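Local coordinates for tannase (Fusobacterium nucleatum subsp. nucleatum ATCC 25586, PDB 6YQ4), which hydrolyses gallotannins as a tannase, probably by cleaving their galloyl ester bonds, in an alpha/beta-hydrolase fold that binds a magnesium ion, at residues A[267-279]-A[288-300]. Sequence-based numbering, arbitrary orientation.
Sequences KLKTLFPIYLNSL and LLTLDKSGNGSFK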
ATOM      1  N   LYS A 267      -5.545   4.733  26.354  1.00 34.94           N
ATOM      2  CA  LYS A 267      -5.703   6.120  25.930  1.00 35.18           C
ATOM      3  C   LYS A 267      -5.858   6.225  24.420  1.00 37.10           C
ATOM      4  O   LYS A 267      -6.696   6.995  23.934  1.00 43.93           O
ATOM      5  CB  LYS A 267      -4.515   6.948  26.426  1.00 46.09           C
ATOM      6  CG  LYS A 267      -4.670   8.477  26.391  1.00 59.54           C
ATOM      7  CD  LYS A 267      -5.957   8.999  27.045  1.00 66.00           C
ATOM      8  CE  LYS A 267      -5.870   9.067  28.564  1.00 74.65           C
ATOM      9  NZ  LYS A 267      -7.222   9.324  29.163  1.00 81.30           N
ATOM     10  N   LEU A 268      -5.086   5.440  23.660  1.00 33.71           N
ATOM     11  CA  LEU A 268      -5.185   5.489  22.202  1.00 29.23           C
ATOM     12  C   LEU A 268      -6.561   5.059  21.706  1.00 30.73           C
ATOM     13  O   LEU A 268      -7.084   5.640  20.745  1.00 28.23           O
ATOM     14  CB  LEU A 268      -4.121   4.606  21.569  1.00 25.49           C
ATOM     15  CG  LEU A 268      -2.733   5.222  21.492  1.00 29.92           C
ATOM     16  CD1 LEU A 268      -1.668   4.171  21.129  1.00 27.13           C
ATOM     17  CD2 LEU A 268      -2.760   6.376  20.525  1.00 25.58           C
ATOM     18  N   LYS A 269      -7.145   4.023  22.322  1.00 29.57           N
ATOM     19  CA  LYS A 269      -8.482   3.584  21.923  1.00 28.08           C
ATOM     20  C   LYS A 269      -9.482   4.715  22.063  1.00 26.93           C
ATOM     21  O   LYS A 269     -10.233   5.019  21.132  1.00 30.59           O
ATOM     22  CB  LYS A 269      -8.934   2.395  22.763  1.00 24.95           C
ATOM     23  CG  LYS A 269     -10.292   1.874  22.317  1.00 25.46           C
ATOM     24  CD  LYS A 269     -10.885   0.886  23.288  1.00 26.94           C
ATOM     25  CE  LYS A 269     -12.044   0.131  22.661  1.00 27.34           C
ATOM     26  NZ  LYS A 269     -12.717  -0.848  23.598  1.00 31.76           N
ATOM     27  N   THR A 270      -9.494   5.346  23.234  1.00 27.55           N
ATOM     28  CA  THR A 270     -10.285   6.521  23.570  1.00 31.10           C
ATOM     29  C   THR A 270     -10.320   7.574  22.465  1.00 33.54           C
ATOM     30  O   THR A 270     -11.332   8.261  22.309  1.00 37.06           O
ATOM     31  CB  THR A 270      -9.726   7.098  24.873  1.00 31.52           C
ATOM     32  OG1 THR A 270     -10.249   6.351  25.974  1.00 43.19           O
ATOM     33  CG2 THR A 270     -10.059   8.546  25.056  1.00 33.65           C
ATOM     34  N   LEU A 271      -9.239   7.678  21.673  1.00 37.74           N
ATOM     35  CA  LEU A 271      -9.059   8.733  20.674  1.00 35.65           C
ATOM     36  C   LEU A 271      -9.621   8.399  19.289  1.00 33.90           C
ATOM     37  O   LEU A 271      -9.800   9.313  18.475  1.00 33.94           O
ATOM     38  CB  LEU A 271      -7.572   9.056  20.529  1.00 39.17           C
ATOM     39  CG  LEU A 271      -7.001  10.152  21.443  1.00 44.64           C
ATOM     40  CD1 LEU A 271      -7.304   9.899  22.906  1.00 46.72           C
ATOM     41  CD2 LEU A 271      -5.519  10.260  21.231  1.00 41.33           C
ATOM     42  N   PHE A 272      -9.885   7.134  18.985  1.00 24.20           N
ATOM     43  CA  PHE A 272     -10.345   6.786  17.643  1.00 28.09           C
ATOM     44  C   PHE A 272     -11.766   7.281  17.315  1.00 31.33           C
ATOM     45  O   PHE A 272     -11.988   7.774  16.201  1.00 32.32           O
ATOM     46  CB  PHE A 272     -10.260   5.273  17.450  1.00 25.93           C
ATOM     47  CG  PHE A 272     -10.557   4.816  16.044  1.00 24.69           C
ATOM     48  CD1 PHE A 272      -9.758   5.228  14.974  1.00 19.56           C
ATOM     49  CD2 PHE A 272     -11.646   3.971  15.789  1.00 21.36           C
ATOM     50  CE1 PHE A 272     -10.036   4.794  13.669  1.00 18.79           C
ATOM     51  CE2 PHE A 272     -11.921   3.533  14.494  1.00 20.44           C
ATOM     52  CZ  PHE A 272     -11.114   3.947  13.434  1.00 19.24           C
ATOM     53  N   PRO A 273     -12.748   7.184  18.230  1.00 26.03           N
ATOM     54  CA  PRO A 273     -14.093   7.690  17.897  1.00 31.82           C
ATOM     55  C   PRO A 273     -14.133   9.163  17.530  1.00 35.43           C
ATOM     56  O   PRO A 273     -14.920   9.551  16.657  1.00 37.04           O
ATOM     57  CB  PRO A 273     -14.900   7.399  19.173  1.00 33.03           C
ATOM     58  CG  PRO A 273     -14.213   6.218  19.782  1.00 28.70           C
ATOM     59  CD  PRO A 273     -12.750   6.507  19.546  1.00 28.97           C
ATOM     60  N   ILE A 274     -13.326  10.003  18.183  1.00 35.73           N
ATOM     61  CA  ILE A 274     -13.294  11.411  17.805  1.00 35.67           C
ATOM     62  C   ILE A 274     -12.833  11.544  16.363  1.00 32.43           C
ATOM     63  O   ILE A 274     -13.334  12.388  15.607  1.00 35.56           O
ATOM     64  CB  ILE A 274     -12.392  12.223  18.757  1.00 43.20           C
ATOM     65  CG1 ILE A 274     -12.416  11.651  20.192  1.00 47.73           C
ATOM     66  CG2 ILE A 274     -12.808  13.685  18.724  1.00 35.43           C
ATOM     67  CD1 ILE A 274     -11.418  12.303  21.192  1.00 39.33           C
ATOM     68  N   TYR A 275     -11.893  10.697  15.944  1.00 27.13           N
ATOM     69  CA  TYR A 275     -11.378  10.832  14.589  1.00 27.96           C
ATOM     70  C   TYR A 275     -12.346  10.240  13.576  1.00 29.24           C
ATOM     71  O   TYR A 275     -12.701  10.893  12.591  1.00 24.04           O
ATOM     72  CB  TYR A 275     -10.006  10.183  14.449  1.00 22.74           C
ATOM     73  CG  TYR A 275      -9.624   9.981  12.985  1.00 31.48           C
ATOM     74  CD1 TYR A 275      -9.383  11.079  12.140  1.00 27.58           C
ATOM     75  CD2 TYR A 275      -9.537   8.696  12.435  1.00 23.52           C
ATOM     76  CE1 TYR A 275      -9.037  10.897  10.804  1.00 20.39           C
ATOM     77  CE2 TYR A 275      -9.206   8.502  11.105  1.00 18.73           C
ATOM     78  CZ  TYR A 275      -8.953   9.594  10.294  1.00 29.14           C
ATOM     79  OH  TYR A 275      -8.649   9.368   8.971  1.00 22.31           O
ATOM     80  N   LEU A 276     -12.788   9.007  13.810  1.00 28.92           N
ATOM     81  CA  LEU A 276     -13.690   8.363  12.869  1.00 26.77           C
ATOM     82  C   LEU A 276     -14.955   9.187  12.640  1.00 31.34           C
ATOM     83  O   LEU A 276     -15.386   9.352  11.494  1.00 35.59           O
ATOM     84  CB  LEU A 276     -14.045   6.965  13.351  1.00 30.92           C
ATOM     85  CG  LEU A 276     -14.946   6.308  12.304  1.00 34.32           C
ATOM     86  CD1 LEU A 276     -14.260   5.065  11.753  1.00 35.27           C
ATOM     87  CD2 LEU A 276     -16.353   6.003  12.856  1.00 30.02           C
ATOM     88  N   ASN A 277     -15.543   9.755  13.703  1.00 29.60           N
ATOM     89  CA  ASN A 277     -16.757  10.547  13.505  1.00 35.20           C
ATOM     90  C   ASN A 277     -16.492  11.809  12.708  1.00 30.72           C
ATOM     91  O   ASN A 277     -17.424  12.365  12.118  1.00 32.46           O
ATOM     92  CB  ASN A 277     -17.389  10.922  14.834  1.00 31.24           C
ATOM     93  CG  ASN A 277     -17.802   9.727  15.610  1.00 34.35           C
ATOM     94  OD1 ASN A 277     -17.986   8.662  15.040  1.00 37.25           O
ATOM     95  ND2 ASN A 277     -17.925   9.873  16.927  1.00 35.48           N
ATOM     96  N   SER A 278     -15.251  12.300  12.713  1.00 31.89           N
ATOM     97  CA  SER A 278     -14.942  13.538  12.004  1.00 30.25           C
ATOM     98  C   SER A 278     -14.990  13.356  10.497  1.00 28.23           C
ATOM     99  O   SER A 278     -15.154  14.339   9.775  1.00 29.54           O
ATOM    100  CB  SER A 278     -13.555  14.058  12.399  1.00 33.14           C
ATOM    101  OG  SER A 278     -12.531  13.221  11.838  1.00 31.59           O
ATOM    102  N   LEU A 279     -14.815  12.125  10.018  1.00 32.51           N
ATOM    103  CA  LEU A 279     -14.784  11.827   8.596  1.00 33.83           C
ATOM    104  C   LEU A 279     -16.181  11.805   7.976  1.00 37.97           C
ATOM    105  O   LEU A 279     -16.307  12.037   6.769  1.00 33.34           O
ATOM    106  CB  LEU A 279     -14.079  10.473   8.370  1.00 41.25           C
ATOM    107  CG  LEU A 279     -12.704  10.203   9.021  1.00 29.73           C
ATOM    108  CD1 LEU A 279     -12.253   8.730   8.914  1.00 21.65           C
ATOM    109  CD2 LEU A 279     -11.674  11.110   8.408  1.00 20.99           C
ATOM    110  N   LEU A 288     -24.768   6.899   8.446  1.00 31.08           N
ATOM    111  CA  LEU A 288     -23.501   7.378   8.983  1.00 32.61           C
ATOM    112  C   LEU A 288     -22.865   6.305   9.844  1.00 35.71           C
ATOM    113  O   LEU A 288     -23.527   5.691  10.684  1.00 34.73           O
ATOM    114  CB  LEU A 288     -23.693   8.641   9.818  1.00 36.41           C
ATOM    115  CG  LEU A 288     -23.832   9.979   9.089  1.00 42.65           C
ATOM    116  CD1 LEU A 288     -24.763  10.875   9.868  1.00 40.86           C
ATOM    117  CD2 LEU A 288     -22.465  10.650   8.871  1.00 39.93           C
ATOM    118  N   LEU A 289     -21.577   6.088   9.627  1.00 28.41           N
ATOM    119  CA  LEU A 289     -20.805   5.140  10.402  1.00 26.26           C
ATOM    120  C   LEU A 289     -20.134   5.937  11.517  1.00 31.02           C
ATOM    121  O   LEU A 289     -19.327   6.830  11.251  1.00 38.16           O
ATOM    122  CB  LEU A 289     -19.811   4.421   9.489  1.00 27.67           C
ATOM    123  CG  LEU A 289     -20.520   3.608   8.384  1.00 24.10           C
ATOM    124  CD1 LEU A 289     -19.564   3.079   7.371  1.00 23.74           C
ATOM    125  CD2 LEU A 289     -21.321   2.445   8.956  1.00 26.43           C
ATOM    126  N   THR A 290     -20.513   5.661  12.761  1.00 27.09           N
ATOM    127  CA  THR A 290     -20.012   6.399  13.908  1.00 32.43           C
ATOM    128  C   THR A 290     -19.616   5.441  15.032  1.00 34.87           C
ATOM    129  O   THR A 290     -19.841   4.223  14.968  1.00 30.55           O
ATOM    130  CB  THR A 290     -21.056   7.395  14.415  1.00 37.15           C
ATOM    131  OG1 THR A 290     -22.189   6.671  14.916  1.00 33.80           O
ATOM    132  CG2 THR A 290     -21.479   8.336  13.290  1.00 34.02           C
ATOM    133  N   LEU A 291     -19.037   6.022  16.082  1.00 30.47           N
ATOM    134  CA  LEU A 291     -18.690   5.311  17.299  1.00 26.27           C
ATOM    135  C   LEU A 291     -19.051   6.182  18.491  1.00 35.24           C
ATOM    136  O   LEU A 291     -18.810   7.396  18.467  1.00 32.93           O
ATOM    137  CB  LEU A 291     -17.191   4.954  17.333  1.00 24.67           C
ATOM    138  CG  LEU A 291     -16.733   3.909  16.312  1.00 23.58           C
ATOM    139  CD1 LEU A 291     -15.201   3.902  16.119  1.00 24.33           C
ATOM    140  CD2 LEU A 291     -17.260   2.526  16.692  1.00 24.17           C
ATOM    141  N   ASP A 292     -19.664   5.550  19.505  1.00 39.61           N
ATOM    142  CA  ASP A 292     -19.841   6.093  20.850  1.00 50.34           C
ATOM    143  C   ASP A 292     -18.493   6.279  21.555  1.00 52.49           C
ATOM    144  O   ASP A 292     -17.440   5.826  21.093  1.00 42.86           O
ATOM    145  CB  ASP A 292     -20.664   5.152  21.743  1.00 62.55           C
ATOM    146  CG  ASP A 292     -22.031   4.803  21.172  1.00 81.78           C
ATOM    147  OD1 ASP A 292     -22.599   5.598  20.386  1.00 90.04           O
ATOM    148  OD2 ASP A 292     -22.552   3.726  21.547  1.00 85.30           O
ATOM    149  N   LYS A 293     -18.557   6.902  22.739  1.00 55.61           N
ATOM    150  CA  LYS A 293     -17.354   7.105  23.543  1.00 52.27           C
ATOM    151  C   LYS A 293     -16.820   5.791  24.102  1.00 45.41           C
ATOM    152  O   LYS A 293     -15.613   5.663  24.328  1.00 39.47           O
ATOM    153  CB  LYS A 293     -17.634   8.096  24.679  1.00 52.68           C
ATOM    154  CG  LYS A 293     -17.800   9.530  24.203  1.00 59.40           C
ATOM    155  CD  LYS A 293     -16.940  10.509  25.003  1.00 64.60           C
ATOM    156  CE  LYS A 293     -17.221  11.957  24.590  1.00 63.97           C
ATOM    157  NZ  LYS A 293     -17.489  12.840  25.766  1.00 62.52           N
ATOM    158  N   SER A 294     -17.705   4.812  24.325  1.00 44.37           N
ATOM    159  CA  SER A 294     -17.332   3.449  24.687  1.00 37.17           C
ATOM    160  C   SER A 294     -16.708   2.668  23.534  1.00 32.50           C
ATOM    161  O   SER A 294     -16.254   1.540  23.754  1.00 39.56           O
ATOM    162  CB  SER A 294     -18.564   2.698  25.195  1.00 40.38           C
ATOM    163  OG  SER A 294     -19.420   2.337  24.118  1.00 46.83           O
ATOM    164  N   GLY A 295     -16.698   3.223  22.317  1.00 35.37           N
ATOM    165  CA  GLY A 295     -16.134   2.579  21.152  1.00 28.20           C
ATOM    166  C   GLY A 295     -17.048   1.656  20.362  1.00 33.35           C
ATOM    167  O   GLY A 295     -16.549   0.943  19.480  1.00 33.91           O
ATOM    168  N   ASN A 296     -18.355   1.643  20.633  1.00 39.98           N
ATOM    169  CA  ASN A 296     -19.321   0.888  19.836  1.00 41.37           C
ATOM    170  C   ASN A 296     -20.151   1.812  18.969  1.00 39.17           C
ATOM    171  O   ASN A 296     -20.187   3.025  19.173  1.00 47.27           O
ATOM    172  CB  ASN A 296     -20.260   0.075  20.716  1.00 40.86           C
ATOM    173  CG  ASN A 296     -19.519  -0.898  21.582  1.00 40.00           C
ATOM    174  OD1 ASN A 296     -19.073  -1.950  21.113  1.00 36.71           O
ATOM    175  ND2 ASN A 296     -19.368  -0.552  22.849  1.00 33.95           N
ATOM    176  N   GLY A 297     -20.861   1.210  18.022  1.00 38.33           N
ATOM    177  CA  GLY A 297     -21.772   1.925  17.154  1.00 27.54           C
ATOM    178  C   GLY A 297     -21.700   1.345  15.760  1.00 35.33           C
ATOM    179  O   GLY A 297     -21.095   0.294  15.543  1.00 37.39           O
ATOM    180  N   SER A 298     -22.289   2.051  14.793  1.00 31.74           N
ATOM    181  CA  SER A 298     -22.501   1.441  13.484  1.00 28.55           C
ATOM    182  C   SER A 298     -21.197   1.116  12.775  1.00 33.92           C
ATOM    183  O   SER A 298     -21.165   0.184  11.957  1.00 36.91           O
ATOM    184  CB  SER A 298     -23.354   2.351  12.612  1.00 28.42           C
ATOM    185  OG  SER A 298     -22.824   3.663  12.620  1.00 40.81           O
ATOM    186  N   PHE A 299     -20.116   1.865  13.047  1.00 26.74           N
ATOM    187  CA  PHE A 299     -18.882   1.596  12.316  1.00 23.08           C
ATOM    188  C   PHE A 299     -18.345   0.219  12.652  1.00 27.54           C
ATOM    189  O   PHE A 299     -17.905  -0.510  11.755  1.00 29.13           O
ATOM    190  CB  PHE A 299     -17.802   2.644  12.589  1.00 25.20           C
ATOM    191  CG  PHE A 299     -16.492   2.337  11.893  1.00 27.63           C
ATOM    192  CD1 PHE A 299     -16.374   2.464  10.513  1.00 27.11           C
ATOM    193  CD2 PHE A 299     -15.388   1.875  12.612  1.00 26.59           C
ATOM    194  CE1 PHE A 299     -15.150   2.153   9.851  1.00 28.15           C
ATOM    195  CE2 PHE A 299     -14.172   1.574  11.968  1.00 24.31           C
ATOM    196  CZ  PHE A 299     -14.051   1.711  10.589  1.00 21.32           C
ATOM    197  N   LYS A 300     -18.380  -0.145  13.941  1.00 23.31           N
ATOM    198  CA  LYS A 300     -18.000  -1.488  14.377  1.00 26.20           C
ATOM    199  C   LYS A 300     -18.913  -2.555  13.775  1.00 33.11           C
ATOM    200  O   LYS A 300     -18.450  -3.650  13.425  1.00 34.83           O
ATOM    201  CB  LYS A 300     -18.036  -1.558  15.907  1.00 34.74           C
ATOM    202  CG  LYS A 300     -17.961  -2.980  16.485  1.00 40.97           C
ATOM    203  CD  LYS A 300     -17.768  -2.990  18.001  1.00 32.76           C
ATOM    204  CE  LYS A 300     -16.498  -2.242  18.400  1.00 38.30           C
ATOM    205  NZ  LYS A 300     -16.295  -2.204  19.890  1.00 46.39           N
TER
HETATM  206  O   HOH W   1     -15.735  -1.083  22.508  1.00 47.14           O
HETATM  207  O   HOH W   2     -13.808   7.861  23.833  1.00 29.03           O
HETATM  208  O   HOH W   3     -17.574   8.730  10.111  1.00 22.21           O
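A helix-loop-helix connection in an alpha/beta-hydrolase chain is bridged here by N277, whose side-chain amide pairs with both N and O of L291. OD1 of N277 accepts from N of L291 at 3.0 Å, on a lone pair. ND2 of N277 returns a bond to O of L291 with an N-H...O angle of 173°, the acceptor lying in the amide plane. The two bonds fix the rotation of the amide and satisfy both N and O of L291. With CG anti to the carbonyl carbon (chi1 -62°), the amide swings over to the loop although the CB bond does not aim at it.

One residue earlier on the helix, L276 begins the apolar side of the contact. CD1 of L276 sits 3.2 Å above the centre of the F299 ring, 2° off its normal, a CH-pi contact. CD2 of L276 lies against CB of F299 at 3.7 Å and reaches CD1 of L291 more loosely. A turn before, CD2 of F272 meets that same CD1 of L291 at 3.6 Å. F299 presents CE2 to the edge of the F272 ring, and CB of P273 rests on CB of L291 at 3.8 Å. Three waters bridge the polar margins: one joins O of L276 to O of L289, another O of T270 to O of K293, the third NZ of K269 to O of S294.

The contact thus ties helix 259-279 to the loop leading into helix 298-316, away from the magnesium site. I454 of helix 450-461 packs on F272 and L276, while W221 of helix 212-223 meets the F272 ring and bonds to O of G295.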